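Local coordinates for protein putative dihydrodipicolinate synthase (Thermus thermophilus, PDB 2PCQ) that is a putative member of the dihydrodipicolinate synthase family, built on a closed eight-stranded TIM barrel and assembled from four copies of the chain, at residues T8-E13 and N41-H46; L93-R98 and F122-P127; F171-G176 and L187-G192; L241-R246 and P260-L265. All blocks are in the same frame, centred on the assembly; numbering follows the deposited sequence.

Contact 1 (T8-E13 and N41-H46)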
loop_
_atom_site.group_PDB
_atom_site.type_symbol
_atom_site.label_atom_id
_atom_site.label_comp_id
_atom_site.label_asym_id
_atom_site.label_seq_id
_atom_site.Cartn_x
_atom_site.Cartn_y
_atom_site.Cartn_z
ATOM N N THR A 8 -25.357 -11.443 11.777
ATOM C CA THR A 8 -25.890 -12.795 11.864
ATOM C C THR A 8 -25.453 -13.326 13.224
ATOM O O THR A 8 -24.264 -13.514 13.476
ATOM C CB THR A 8 -25.333 -13.695 10.750
ATOM O OG1 THR A 8 -25.701 -13.151 9.477
ATOM C CG2 THR A 8 -25.902 -15.106 10.875
ATOM N N PRO A 9 -26.418 -13.561 14.125
ATOM C CA PRO A 9 -26.167 -14.061 15.480
ATOM C C PRO A 9 -25.605 -15.470 15.613
ATOM O O PRO A 9 -26.049 -16.392 14.939
ATOM C CB PRO A 9 -27.540 -13.954 16.153
ATOM C CG PRO A 9 -28.256 -12.904 15.351
ATOM C CD PRO A 9 -27.845 -13.246 13.947
ATOM N N PHE A 10 -24.620 -15.605 16.498
ATOM C CA PHE A 10 -23.992 -16.881 16.836
ATOM C C PHE A 10 -23.975 -16.843 18.366
ATOM O O PHE A 10 -23.899 -15.759 18.944
ATOM C CB PHE A 10 -22.529 -16.949 16.362
ATOM C CG PHE A 10 -22.357 -16.954 14.869
ATOM C CD1 PHE A 10 -22.651 -18.090 14.122
ATOM C CD2 PHE A 10 -21.895 -15.814 14.208
ATOM C CE1 PHE A 10 -22.487 -18.097 12.734
ATOM C CE2 PHE A 10 -21.727 -15.806 12.827
ATOM C CZ PHE A 10 -22.025 -16.951 12.085
ATOM N N ASP A 11 -24.065 -17.993 19.029
ATOM C CA ASP A 11 -23.974 -17.974 20.484
ATOM C C ASP A 11 -22.478 -17.877 20.767
ATOM O O ASP A 11 -21.684 -17.798 19.830
ATOM C CB ASP A 11 -24.565 -19.241 21.123
ATOM C CG ASP A 11 -23.960 -20.523 20.576
ATOM O OD1 ASP A 11 -22.748 -20.548 20.273
ATOM O OD2 ASP A 11 -24.709 -21.517 20.469
ATOM N N ARG A 12 -22.087 -17.880 22.038
ATOM C CA ARG A 12 -20.674 -17.778 22.394
ATOM C C ARG A 12 -19.797 -18.896 21.831
ATOM O O ARG A 12 -18.599 -18.698 21.618
ATOM C CB ARG A 12 -20.512 -17.720 23.916
ATOM C CG ARG A 12 -20.804 -16.354 24.520
ATOM C CD ARG A 12 -20.721 -16.394 26.038
ATOM N NE ARG A 12 -20.966 -15.088 26.642
ATOM C CZ ARG A 12 -20.122 -14.064 26.581
ATOM N NH1 ARG A 12 -18.968 -14.183 25.941
ATOM N NH2 ARG A 12 -20.434 -12.917 27.162
ATOM N N GLU A 13 -20.388 -20.063 21.590
ATOM C CA GLU A 13 -19.631 -21.192 21.050
ATOM C C GLU A 13 -19.517 -21.152 19.525
ATOM O O GLU A 13 -18.823 -21.974 18.926
ATOM C CB GLU A 13 -20.264 -22.517 21.483
ATOM C CG GLU A 13 -20.101 -22.844 22.963
ATOM C CD GLU A 13 -20.806 -21.852 23.870
ATOM O OE1 GLU A 13 -22.029 -21.655 23.704
ATOM O OE2 GLU A 13 -20.136 -21.274 24.754
ATOM N N ASN A 41 -21.110 -6.709 7.169
ATOM C CA ASN A 41 -21.167 -6.784 8.629
ATOM C C ASN A 41 -21.981 -7.999 9.082
ATOM O O ASN A 41 -22.150 -8.231 10.281
ATOM C CB ASN A 41 -21.798 -5.509 9.205
ATOM C CG ASN A 41 -20.793 -4.385 9.384
ATOM O OD1 ASN A 41 -20.093 -4.314 10.399
ATOM N ND2 ASN A 41 -20.710 -3.502 8.391
ATOM N N GLY A 42 -22.472 -8.777 8.119
ATOM C CA GLY A 42 -23.287 -9.941 8.435
ATOM C C GLY A 42 -22.605 -11.294 8.570
ATOM O O GLY A 42 -23.283 -12.302 8.755
ATOM N N GLU A 43 -21.276 -11.323 8.476
ATOM C CA GLU A 43 -20.501 -12.558 8.598
ATOM C C GLU A 43 -20.941 -13.685 7.671
ATOM O O GLU A 43 -20.886 -14.861 8.035
ATOM C CB GLU A 43 -20.510 -13.052 10.052
ATOM C CG GLU A 43 -19.724 -12.148 10.997
ATOM C CD GLU A 43 -19.724 -12.639 12.435
ATOM O OE1 GLU A 43 -18.966 -13.582 12.752
ATOM O OE2 GLU A 43 -20.486 -12.080 13.250
ATOM N N GLY A 44 -21.367 -13.325 6.466
ATOM C CA GLY A 44 -21.782 -14.336 5.516
ATOM C C GLY A 44 -20.662 -15.322 5.218
ATOM O O GLY A 44 -20.910 -16.518 5.103
ATOM N N VAL A 45 -19.431 -14.828 5.100
ATOM C CA VAL A 45 -18.291 -15.698 4.807
ATOM C C VAL A 45 -17.900 -16.581 5.987
ATOM O O VAL A 45 -17.024 -17.437 5.863
ATOM C CB VAL A 45 -17.046 -14.892 4.358
ATOM C CG1 VAL A 45 -17.365 -14.113 3.084
ATOM C CG2 VAL A 45 -16.593 -13.956 5.466
ATOM N N HIS A 46 -18.548 -16.377 7.131
ATOM C CA HIS A 46 -18.266 -17.191 8.306
ATOM C C HIS A 46 -19.219 -18.383 8.377
ATOM O O HIS A 46 -19.173 -19.172 9.319
ATOM C CB HIS A 46 -18.387 -16.353 9.581
ATOM C CG HIS A 46 -17.206 -15.469 9.835
ATOM N ND1 HIS A 46 -17.092 -14.688 10.966
ATOM C CD2 HIS A 46 -16.071 -15.269 9.125
ATOM C CE1 HIS A 46 -15.937 -14.049 10.942
ATOM N NE2 HIS A 46 -15.296 -14.384 9.836
HETATM O O HOH W 1 -22.493 -10.545 11.874
#

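Contact 2 (L93-R98 and F122-P127)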
loop_
_atom_site.group_PDB
_atom_site.type_symbol
_atom_site.label_atom_id
_atom_site.label_comp_id
_atom_site.label_asym_id
_atom_site.label_seq_id
_atom_site.Cartn_x
_atom_site.Cartn_y
_atom_site.Cartn_z
ATOM N N LEU A 93 -26.241 -8.390 -3.646
ATOM C CA LEU A 93 -25.196 -7.396 -3.456
ATOM C C LEU A 93 -23.969 -8.292 -3.530
ATOM O O LEU A 93 -23.573 -8.902 -2.540
ATOM C CB LEU A 93 -25.313 -6.727 -2.081
ATOM C CG LEU A 93 -25.518 -5.208 -2.141
ATOM C CD1 LEU A 93 -25.682 -4.638 -0.739
ATOM C CD2 LEU A 93 -24.334 -4.567 -2.833
ATOM N N ALA A 94 -23.390 -8.394 -4.721
ATOM C CA ALA A 94 -22.253 -9.279 -4.939
ATOM C C ALA A 94 -20.879 -8.626 -5.017
ATOM O O ALA A 94 -20.687 -7.630 -5.706
ATOM C CB ALA A 94 -22.493 -10.108 -6.201
ATOM N N THR A 95 -19.927 -9.228 -4.311
ATOM C CA THR A 95 -18.545 -8.766 -4.282
ATOM C C THR A 95 -17.761 -9.542 -5.342
ATOM O O THR A 95 -18.184 -10.610 -5.781
ATOM C CB THR A 95 -17.894 -9.064 -2.918
ATOM O OG1 THR A 95 -18.059 -10.454 -2.618
ATOM C CG2 THR A 95 -18.533 -8.231 -1.812
ATOM N N PRO A 96 -16.602 -9.014 -5.769
ATOM C CA PRO A 96 -15.796 -9.710 -6.778
ATOM C C PRO A 96 -15.053 -10.890 -6.150
ATOM O O PRO A 96 -14.861 -10.930 -4.934
ATOM C CB PRO A 96 -14.801 -8.637 -7.234
ATOM C CG PRO A 96 -15.446 -7.336 -6.836
ATOM C CD PRO A 96 -16.071 -7.668 -5.512
ATOM N N PRO A 97 -14.654 -11.882 -6.965
ATOM C CA PRO A 97 -13.921 -13.019 -6.396
ATOM C C PRO A 97 -12.681 -12.397 -5.735
ATOM O O PRO A 97 -12.205 -11.362 -6.194
ATOM C CB PRO A 97 -13.576 -13.851 -7.628
ATOM C CG PRO A 97 -14.775 -13.627 -8.508
ATOM C CD PRO A 97 -15.003 -12.129 -8.376
ATOM N N ARG A 98 -12.151 -13.022 -4.687
ATOM C CA ARG A 98 -11.013 -12.446 -3.960
ATOM C C ARG A 98 -9.637 -13.109 -3.989
ATOM O O ARG A 98 -8.648 -12.500 -4.404
ATOM C CB ARG A 98 -11.383 -12.292 -2.485
ATOM C CG ARG A 98 -12.439 -11.261 -2.177
ATOM C CD ARG A 98 -13.182 -11.695 -0.932
ATOM N NE ARG A 98 -14.231 -12.636 -1.284
ATOM C CZ ARG A 98 -14.645 -13.637 -0.516
ATOM N NH1 ARG A 98 -14.093 -13.854 0.671
ATOM N NH2 ARG A 98 -15.632 -14.409 -0.942
ATOM N N PHE A 122 -26.645 -5.554 -7.209
ATOM C CA PHE A 122 -25.906 -4.319 -6.989
ATOM C C PHE A 122 -24.458 -4.780 -6.884
ATOM O O PHE A 122 -24.187 -5.850 -6.338
ATOM C CB PHE A 122 -26.309 -3.673 -5.661
ATOM C CG PHE A 122 -27.602 -2.910 -5.718
ATOM C CD1 PHE A 122 -27.606 -1.556 -6.033
ATOM C CD2 PHE A 122 -28.813 -3.541 -5.444
ATOM C CE1 PHE A 122 -28.795 -0.834 -6.070
ATOM C CE2 PHE A 122 -30.008 -2.832 -5.479
ATOM C CZ PHE A 122 -29.999 -1.473 -5.792
ATOM N N LEU A 123 -23.534 -3.994 -7.421
ATOM C CA LEU A 123 -22.126 -4.334 -7.316
ATOM C C LEU A 123 -21.781 -4.006 -5.862
ATOM O O LEU A 123 -22.334 -3.064 -5.289
ATOM C CB LEU A 123 -21.295 -3.480 -8.281
ATOM C CG LEU A 123 -21.702 -3.574 -9.758
ATOM C CD1 LEU A 123 -20.734 -2.768 -10.609
ATOM C CD2 LEU A 123 -21.711 -5.036 -10.201
ATOM N N TYR A 124 -20.891 -4.789 -5.261
ATOM C CA TYR A 124 -20.521 -4.577 -3.867
ATOM C C TYR A 124 -19.034 -4.286 -3.740
ATOM O O TYR A 124 -18.205 -5.186 -3.851
ATOM C CB TYR A 124 -20.882 -5.818 -3.042
ATOM C CG TYR A 124 -21.080 -5.572 -1.556
ATOM C CD1 TYR A 124 -21.703 -6.528 -0.759
ATOM C CD2 TYR A 124 -20.684 -4.372 -0.956
ATOM C CE1 TYR A 124 -21.942 -6.302 0.594
ATOM C CE2 TYR A 124 -20.916 -4.134 0.401
ATOM C CZ TYR A 124 -21.551 -5.105 1.168
ATOM O OH TYR A 124 -21.831 -4.875 2.499
ATOM N N HIS A 125 -18.705 -3.020 -3.511
ATOM C CA HIS A 125 -17.315 -2.606 -3.361
ATOM C C HIS A 125 -17.030 -2.289 -1.894
ATOM O O HIS A 125 -17.390 -1.221 -1.396
ATOM C CB HIS A 125 -17.040 -1.371 -4.223
ATOM C CG HIS A 125 -15.616 -0.907 -4.182
ATOM N ND1 HIS A 125 -14.550 -1.739 -4.460
ATOM C CD2 HIS A 125 -15.080 0.308 -3.913
ATOM C CE1 HIS A 125 -13.423 -1.057 -4.365
ATOM N NE2 HIS A 125 -13.716 0.187 -4.035
ATOM N N VAL A 126 -16.389 -3.225 -1.203
ATOM C CA VAL A 126 -16.054 -3.047 0.205
ATOM C C VAL A 126 -14.626 -3.577 0.406
ATOM O O VAL A 126 -14.400 -4.559 1.111
ATOM C CB VAL A 126 -17.115 -3.779 1.112
ATOM C CG1 VAL A 126 -17.235 -5.248 0.719
ATOM C CG2 VAL A 126 -16.762 -3.625 2.589
ATOM N N PRO A 127 -13.637 -2.901 -0.215
ATOM C CA PRO A 127 -12.209 -3.241 -0.170
ATOM C C PRO A 127 -11.576 -3.415 1.206
ATOM O O PRO A 127 -10.611 -4.161 1.353
ATOM C CB PRO A 127 -11.556 -2.115 -0.978
ATOM C CG PRO A 127 -12.465 -0.953 -0.729
ATOM C CD PRO A 127 -13.833 -1.592 -0.865
#

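Contact 3 (F171-G176 and L187-G192)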
loop_
_atom_site.group_PDB
_atom_site.type_symbol
_atom_site.label_atom_id
_atom_site.label_comp_id
_atom_site.label_asym_id
_atom_site.label_seq_id
_atom_site.Cartn_x
_atom_site.Cartn_y
_atom_site.Cartn_z
ATOM N N PHE A 171 -28.157 4.212 -12.763
ATOM C CA PHE A 171 -27.242 3.515 -11.868
ATOM C C PHE A 171 -27.396 4.063 -10.453
ATOM O O PHE A 171 -26.946 5.165 -10.138
ATOM C CB PHE A 171 -25.806 3.688 -12.359
ATOM C CG PHE A 171 -24.864 2.650 -11.842
ATOM C CD1 PHE A 171 -23.853 2.990 -10.952
ATOM C CD2 PHE A 171 -24.978 1.326 -12.256
ATOM C CE1 PHE A 171 -22.965 2.026 -10.481
ATOM C CE2 PHE A 171 -24.097 0.354 -11.792
ATOM C CZ PHE A 171 -23.088 0.705 -10.903
ATOM N N ARG A 172 -28.035 3.268 -9.607
ATOM C CA ARG A 172 -28.322 3.649 -8.235
ATOM C C ARG A 172 -27.145 3.443 -7.299
ATOM O O ARG A 172 -26.677 2.325 -7.091
ATOM C CB ARG A 172 -29.547 2.872 -7.763
ATOM C CG ARG A 172 -30.760 3.118 -8.665
ATOM C CD ARG A 172 -31.861 2.117 -8.402
ATOM N NE ARG A 172 -32.298 2.164 -7.014
ATOM C CZ ARG A 172 -33.084 1.252 -6.456
ATOM N NH1 ARG A 172 -33.514 0.224 -7.175
ATOM N NH2 ARG A 172 -33.447 1.373 -5.185
ATOM N N VAL A 173 -26.682 4.544 -6.725
ATOM C CA VAL A 173 -25.535 4.517 -5.835
ATOM C C VAL A 173 -25.882 4.561 -4.360
ATOM O O VAL A 173 -26.573 5.470 -3.898
ATOM C CB VAL A 173 -24.585 5.694 -6.135
ATOM C CG1 VAL A 173 -23.404 5.670 -5.177
ATOM C CG2 VAL A 173 -24.113 5.623 -7.590
ATOM N N TYR A 174 -25.381 3.572 -3.628
ATOM C CA TYR A 174 -25.579 3.489 -2.188
ATOM C C TYR A 174 -24.214 3.507 -1.522
ATOM O O TYR A 174 -23.305 2.792 -1.939
ATOM C CB TYR A 174 -26.324 2.204 -1.823
ATOM C CG TYR A 174 -27.818 2.397 -1.798
ATOM C CD1 TYR A 174 -28.450 2.879 -0.655
ATOM C CD2 TYR A 174 -28.587 2.198 -2.943
ATOM C CE1 TYR A 174 -29.805 3.169 -0.650
ATOM C CE2 TYR A 174 -29.951 2.488 -2.951
ATOM C CZ TYR A 174 -30.551 2.978 -1.798
ATOM O OH TYR A 174 -31.887 3.310 -1.789
ATOM N N THR A 175 -24.049 4.344 -0.509
ATOM C CA THR A 175 -22.771 4.376 0.178
ATOM C C THR A 175 -22.888 3.528 1.432
ATOM O O THR A 175 -23.949 3.475 2.058
ATOM C CB THR A 175 -22.360 5.810 0.573
ATOM O OG1 THR A 175 -21.100 5.764 1.252
ATOM C CG2 THR A 175 -23.398 6.438 1.494
ATOM N N GLY A 176 -21.803 2.844 1.779
ATOM C CA GLY A 176 -21.808 2.021 2.974
ATOM C C GLY A 176 -20.897 2.637 4.017
ATOM O O GLY A 176 -20.599 2.013 5.036
ATOM N N LEU A 187 -22.847 14.214 -3.350
ATOM C CA LEU A 187 -22.313 13.678 -4.591
ATOM C C LEU A 187 -23.228 12.666 -5.292
ATOM O O LEU A 187 -22.763 11.810 -6.051
ATOM C CB LEU A 187 -20.913 13.090 -4.346
ATOM C CG LEU A 187 -19.847 14.157 -4.031
ATOM C CD1 LEU A 187 -18.552 13.504 -3.589
ATOM C CD2 LEU A 187 -19.619 15.034 -5.271
ATOM N N GLY A 188 -24.528 12.756 -5.019
ATOM C CA GLY A 188 -25.491 11.904 -5.699
ATOM C C GLY A 188 -25.950 10.550 -5.190
ATOM O O GLY A 188 -26.793 9.925 -5.833
ATOM N N ALA A 189 -25.428 10.076 -4.065
ATOM C CA ALA A 189 -25.855 8.773 -3.558
ATOM C C ALA A 189 -27.359 8.772 -3.292
ATOM O O ALA A 189 -27.912 9.756 -2.795
ATOM C CB ALA A 189 -25.098 8.428 -2.280
ATOM N N GLU A 190 -28.013 7.667 -3.632
ATOM C CA GLU A 190 -29.450 7.527 -3.423
ATOM C C GLU A 190 -29.732 7.353 -1.936
ATOM O O GLU A 190 -30.794 7.731 -1.439
ATOM C CB GLU A 190 -29.983 6.318 -4.196
ATOM C CG GLU A 190 -31.479 6.061 -4.010
ATOM C CD GLU A 190 -31.953 4.820 -4.745
ATOM O OE1 GLU A 190 -31.772 4.749 -5.976
ATOM O OE2 GLU A 190 -32.508 3.914 -4.092
ATOM N N GLY A 191 -28.776 6.777 -1.223
ATOM C CA GLY A 191 -28.957 6.577 0.200
ATOM C C GLY A 191 -27.783 5.857 0.819
ATOM O O GLY A 191 -26.683 5.847 0.262
ATOM N N GLY A 192 -28.020 5.245 1.974
ATOM C CA GLY A 192 -26.955 4.535 2.646
ATOM C C GLY A 192 -27.362 3.211 3.259
ATOM O O GLY A 192 -28.464 3.059 3.796
HETATM O O HOH W 2 -27.335 7.494 -7.273
#

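Contact 4 (L241-R246 and P260-L265). With GOL (glycerol), chain D.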
loop_
_atom_site.group_PDB
_atom_site.type_symbol
_atom_site.label_atom_id
_atom_site.label_comp_id
_atom_site.label_asym_id
_atom_site.label_seq_id
_atom_site.Cartn_x
_atom_site.Cartn_y
_atom_site.Cartn_z
ATOM N N LEU A 241 -20.217 -3.742 16.778
ATOM C CA LEU A 241 -21.612 -3.673 16.354
ATOM C C LEU A 241 -22.488 -4.618 17.172
ATOM O O LEU A 241 -23.539 -4.225 17.676
ATOM C CB LEU A 241 -21.736 -4.030 14.867
ATOM C CG LEU A 241 -23.166 -4.139 14.325
ATOM C CD1 LEU A 241 -23.887 -2.812 14.530
ATOM C CD2 LEU A 241 -23.136 -4.522 12.848
ATOM N N LYS A 242 -22.056 -5.867 17.301
ATOM C CA LYS A 242 -22.825 -6.845 18.054
ATOM C C LYS A 242 -22.892 -6.515 19.540
ATOM O O LYS A 242 -23.941 -6.665 20.164
ATOM C CB LYS A 242 -22.255 -8.249 17.839
ATOM C CG LYS A 242 -22.614 -8.838 16.478
ATOM C CD LYS A 242 -22.227 -10.309 16.380
ATOM C CE LYS A 242 -22.865 -10.952 15.163
ATOM N NZ LYS A 242 -22.557 -12.406 15.074
ATOM N N GLN A 243 -21.779 -6.061 20.108
ATOM C CA GLN A 243 -21.765 -5.717 21.521
ATOM C C GLN A 243 -22.725 -4.557 21.791
ATOM O O GLN A 243 -23.391 -4.521 22.825
ATOM C CB GLN A 243 -20.349 -5.352 21.973
ATOM C CG GLN A 243 -20.273 -4.902 23.431
ATOM C CD GLN A 243 -18.851 -4.829 23.947
ATOM O OE1 GLN A 243 -17.920 -4.529 23.198
ATOM N NE2 GLN A 243 -18.677 -5.092 25.239
ATOM N N ALA A 244 -22.803 -3.621 20.851
ATOM C CA ALA A 244 -23.691 -2.469 20.986
ATOM C C ALA A 244 -25.146 -2.926 20.934
ATOM O O ALA A 244 -25.976 -2.492 21.734
ATOM C CB ALA A 244 -23.423 -1.464 19.874
ATOM N N LEU A 245 -25.459 -3.802 19.987
ATOM C CA LEU A 245 -26.820 -4.297 19.873
ATOM C C LEU A 245 -27.207 -5.088 21.119
ATOM O O LEU A 245 -28.321 -4.941 21.616
ATOM C CB LEU A 245 -26.974 -5.155 18.614
ATOM C CG LEU A 245 -27.001 -4.344 17.315
ATOM C CD1 LEU A 245 -26.825 -5.265 16.119
ATOM C CD2 LEU A 245 -28.315 -3.580 17.220
ATOM N N ARG A 246 -26.296 -5.918 21.628
ATOM C CA ARG A 246 -26.594 -6.690 22.835
ATOM C C ARG A 246 -26.838 -5.723 23.989
ATOM O O ARG A 246 -27.750 -5.912 24.790
ATOM C CB ARG A 246 -25.442 -7.638 23.203
ATOM C CG ARG A 246 -25.194 -8.777 22.206
ATOM C CD ARG A 246 -24.404 -9.922 22.849
ATOM N NE ARG A 246 -23.133 -9.482 23.418
ATOM C CZ ARG A 246 -22.043 -9.205 22.708
ATOM N NH1 ARG A 246 -22.058 -9.327 21.384
ATOM N NH2 ARG A 246 -20.938 -8.802 23.319
ATOM N N PRO A 260 -13.286 -11.926 18.931
ATOM C CA PRO A 260 -13.662 -11.519 20.289
ATOM C C PRO A 260 -15.127 -11.197 20.548
ATOM O O PRO A 260 -15.790 -10.540 19.742
ATOM C CB PRO A 260 -12.750 -10.322 20.545
ATOM C CG PRO A 260 -12.700 -9.674 19.199
ATOM C CD PRO A 260 -12.505 -10.862 18.272
ATOM N N ALA A 261 -15.618 -11.662 21.694
ATOM C CA ALA A 261 -17.000 -11.438 22.102
ATOM C C ALA A 261 -17.234 -9.968 22.440
ATOM O O ALA A 261 -18.353 -9.462 22.337
ATOM C CB ALA A 261 -17.330 -12.310 23.309
ATOM N N GLU A 262 -16.168 -9.289 22.847
ATOM C CA GLU A 262 -16.248 -7.880 23.199
ATOM C C GLU A 262 -15.189 -7.068 22.461
ATOM O O GLU A 262 -14.099 -7.566 22.175
ATOM C CB GLU A 262 -16.098 -7.719 24.713
ATOM C CG GLU A 262 -17.340 -8.149 25.483
ATOM C CD GLU A 262 -17.144 -8.142 26.990
ATOM O OE1 GLU A 262 -16.372 -7.300 27.496
ATOM O OE2 GLU A 262 -17.780 -8.973 27.671
ATOM N N SER A 263 -15.523 -5.820 22.147
ATOM C CA SER A 263 -14.616 -4.930 21.429
ATOM C C SER A 263 -13.734 -4.083 22.344
ATOM O O SER A 263 -14.184 -3.596 23.381
ATOM C CB SER A 263 -15.419 -3.997 20.518
ATOM O OG SER A 263 -14.599 -2.963 19.994
ATOM N N PRO A 264 -12.460 -3.893 21.961
ATOM C CA PRO A 264 -11.509 -3.094 22.742
ATOM C C PRO A 264 -11.928 -1.618 22.756
ATOM O O PRO A 264 -11.407 -0.818 23.531
ATOM C CB PRO A 264 -10.187 -3.292 21.994
ATOM C CG PRO A 264 -10.353 -4.627 21.337
ATOM C CD PRO A 264 -11.775 -4.573 20.845
ATOM N N LEU A 265 -12.864 -1.261 21.883
ATOM C CA LEU A 265 -13.331 0.119 21.798
ATOM C C LEU A 265 -14.613 0.372 22.580
ATOM O O LEU A 265 -15.147 1.477 22.549
ATOM C CB LEU A 265 -13.558 0.506 20.335
ATOM C CG LEU A 265 -12.302 0.631 19.469
ATOM C CD1 LEU A 265 -12.693 0.826 18.020
ATOM C CD2 LEU A 265 -11.465 1.805 19.958
HETATM C C1 GOL D . -21.664 -8.872 27.477
HETATM O O1 GOL D . -20.747 -9.132 26.456
HETATM C C2 GOL D . -22.797 -9.880 27.464
HETATM O O2 GOL D . -22.997 -10.374 26.166
HETATM C C3 GOL D . -22.446 -10.992 28.446
HETATM O O3 GOL D . -23.540 -11.845 28.678
HETATM O O HOH W 3 -16.143 -4.736 26.900
HETATM O O HOH W 4 -19.569 -8.655 20.027
#

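Contact 1 (T8-E13 and N41-H46)
Hydrogen bonding across the contact starts at Thr8, whose OG1 donates to Gly42 O at 2.7 Å, in the carbonyl plane and on a lone pair. With chi1 at -61° the hydroxyl sits beside the backbone N of Thr8 and CG2 lies opposite that nitrogen. A water adds a second link between the segments: it accepts from Thr8 N at 3.0 Å and donates to Asn41 O and to Glu43 OE2. Both segments are loops that follow barrel strands, 8-13 coming after strand 2-6 and the loop 41-46 after strand 36-37, so the contact bridges the first two beta-alpha loops at the C-terminal mouth of a TIM barrel.

Van der Waals contact is made by Phe10. Its ring and the Glu43 carboxylate cross obliquely, the planes 60° apart, with Phe10 CE2 3.5 Å from Glu43 OE1.

The Glu43 carboxylate gathers several polar partners. OE1 takes His46 ND1 on its anti lone pair at 2.8 Å and also the backbone N of Arg256, whereas OE2 adds a salt bridge to Lys242 of helix 216-247. The His46 ring also meets Tyr100 of the second subunit edge-to-face.

Contact 2 (L93-R98 and F122-P127)
The Tyr124 ring lies between aliphatic groups of both segments. Leu93 covers one face, its CD2 making a CH-pi contact 4.1 Å from the ring centroid and 29° off the normal; on the opposite face Val126 CG1, from the ring's own segment, lies 3.8 Å above the plane near the rim. Thr95 CG2 approaches obliquely and reaches Tyr124 CB at 3.6 Å, the two side chains running alongside each other in the same direction. In Tyr124, CG is anti to the backbone N (chi1 -157°), which sets the ring beside Leu93 and Thr95. Leu93 CD2 serves twice, since it also packs on Phe122 CB at 3.6 Å.

The strands themselves pair in parallel, Leu93 beside Phe122 and Ala94 beside Leu123. Ala94 N donates to Phe122 O at 3.1 Å, and Tyr124 N to Ala94 O at 2.9 Å. These are strands 91-94 and 121-125 of a beta-alpha-beta unit, with helix 107-118 as the crossover.

Ala94 O also accepts from Tyr112 OH of that helix, so strand and helix share one buried carbonyl. With aliphatic groups on both faces of Tyr124, rotation of the ring is probably restricted. Its buried OH is satisfied by hydrogen bonds to Lys152 NZ and Ser40 N, so the ring is held by apolar packing on its faces and polar bonds at its end.

Contact 3 (F171-G176 and L187-G192)
Glu190 reaches across to Arg172 and Tyr174 with a fully extended chain, CG anti to the backbone N (chi1 178°). Its CB rests 3.5 Å from Val173 O and its CG lies near the Tyr174 hydroxyl, so the stem passes along the end of the tyrosine. At the tip, OE1 accepts from Arg172 NE at 2.8 Å and OE2 from Arg172 NH2 at 2.9 Å, each on its syn lone pair. Carboxylate and guanidinium are nearly coplanar, 10° apart: a side-on, two-nitrogen salt bridge, for which the arginine chain bends at chi3. OE2 also takes a very short hydrogen bond from Tyr174 OH, 2.5 Å, with the ring turned 74° to the carboxylate.

The backbones pair in parallel, Tyr174 beside Gly191 and Thr175 beside Gly192; Glu190 N donates to Val173 O at 2.6 Å, and Thr175 N to Gly191 O at 3.1 Å. One face of the Tyr174 ring lies over the backbone N of Gly191, and Tyr174 CD1 is 3.4 Å from Gly191 C; the missing side chain at Gly191 lets the ring settle there. A water joins Val173 N to Gly188 O, which belongs to the C-prime residue of the Schellman motif that ends helix 181-186. Strands 172-175 and 191-193, with that helix between them, form the last beta-alpha-beta unit of the barrel.

With three donors on it, the Glu190 carboxylate is probably held in both position and rotation and probably stays ionised. Tyr174 OH also bonds Met1 N, which brings the chain's N terminus into the same polar cluster.

Contact 4 (L241-R246 and P260-L265)
The segment 260-265 runs as an irregular strip past the last turns of helix 216-247, coming closest at Gln243 and Glu262, whose CA atoms are 6.2 Å apart. Gln243 extends straight out from the helix, CG anti to the backbone N (chi1 177°), and its OE1 accepts from Ser263 N at 2.9 Å, the donor standing 38° above the carbonyl plane. The other end of the amide, NE2, lies 3.3 Å from Glu262 CG and is linked to Glu262 OE1 through a water.

One turn later Arg246 folds its guanidinium back over Gln243 CA. Its NH2 donates to Ala261 O at 2.8 Å, and a second water spans NH1 and the same carbonyl, while NH1 also binds Gly253 O. At the NE/NH2 edge a glycerol, probably from the crystallisation liquor, accepts from Arg246 NE through O2 (2.9 Å) and, over a longer bond, from NH2 through O1, which in turn donates to Glu262 OE2. It thereby bridges two opposite charges whose own atoms, Arg246 NH2 and Glu262 OE2, stay 5.4 Å apart.

Ser263 OG accepts from Leu265 N at 3.1 Å, a capping bond typical of the turn that leads into a helix, here 266-278, which packs back on helix 216-247 through Trp266.

In the fold
From the N terminus, contact 1 closes a loop spanning helix 18-28 and strand 36-37 and joins the first two strand-to-helix loops. Contact 2 then ties the fourth barrel strand to the fifth around helix 107-118, and contact 3 the seventh to the eighth around helix 181-186. Contact 4 closes last, fastening helix 216-247 to the loop before helix 266-278. All four follow in series, none nested or crossed. Contacts 2 and 3 belong to one sheet and touch where Phe122 meets Arg172. Lys242 of 241-246 couples contact 4 to contact 1, while contact 3 lies across the chain's centre from both.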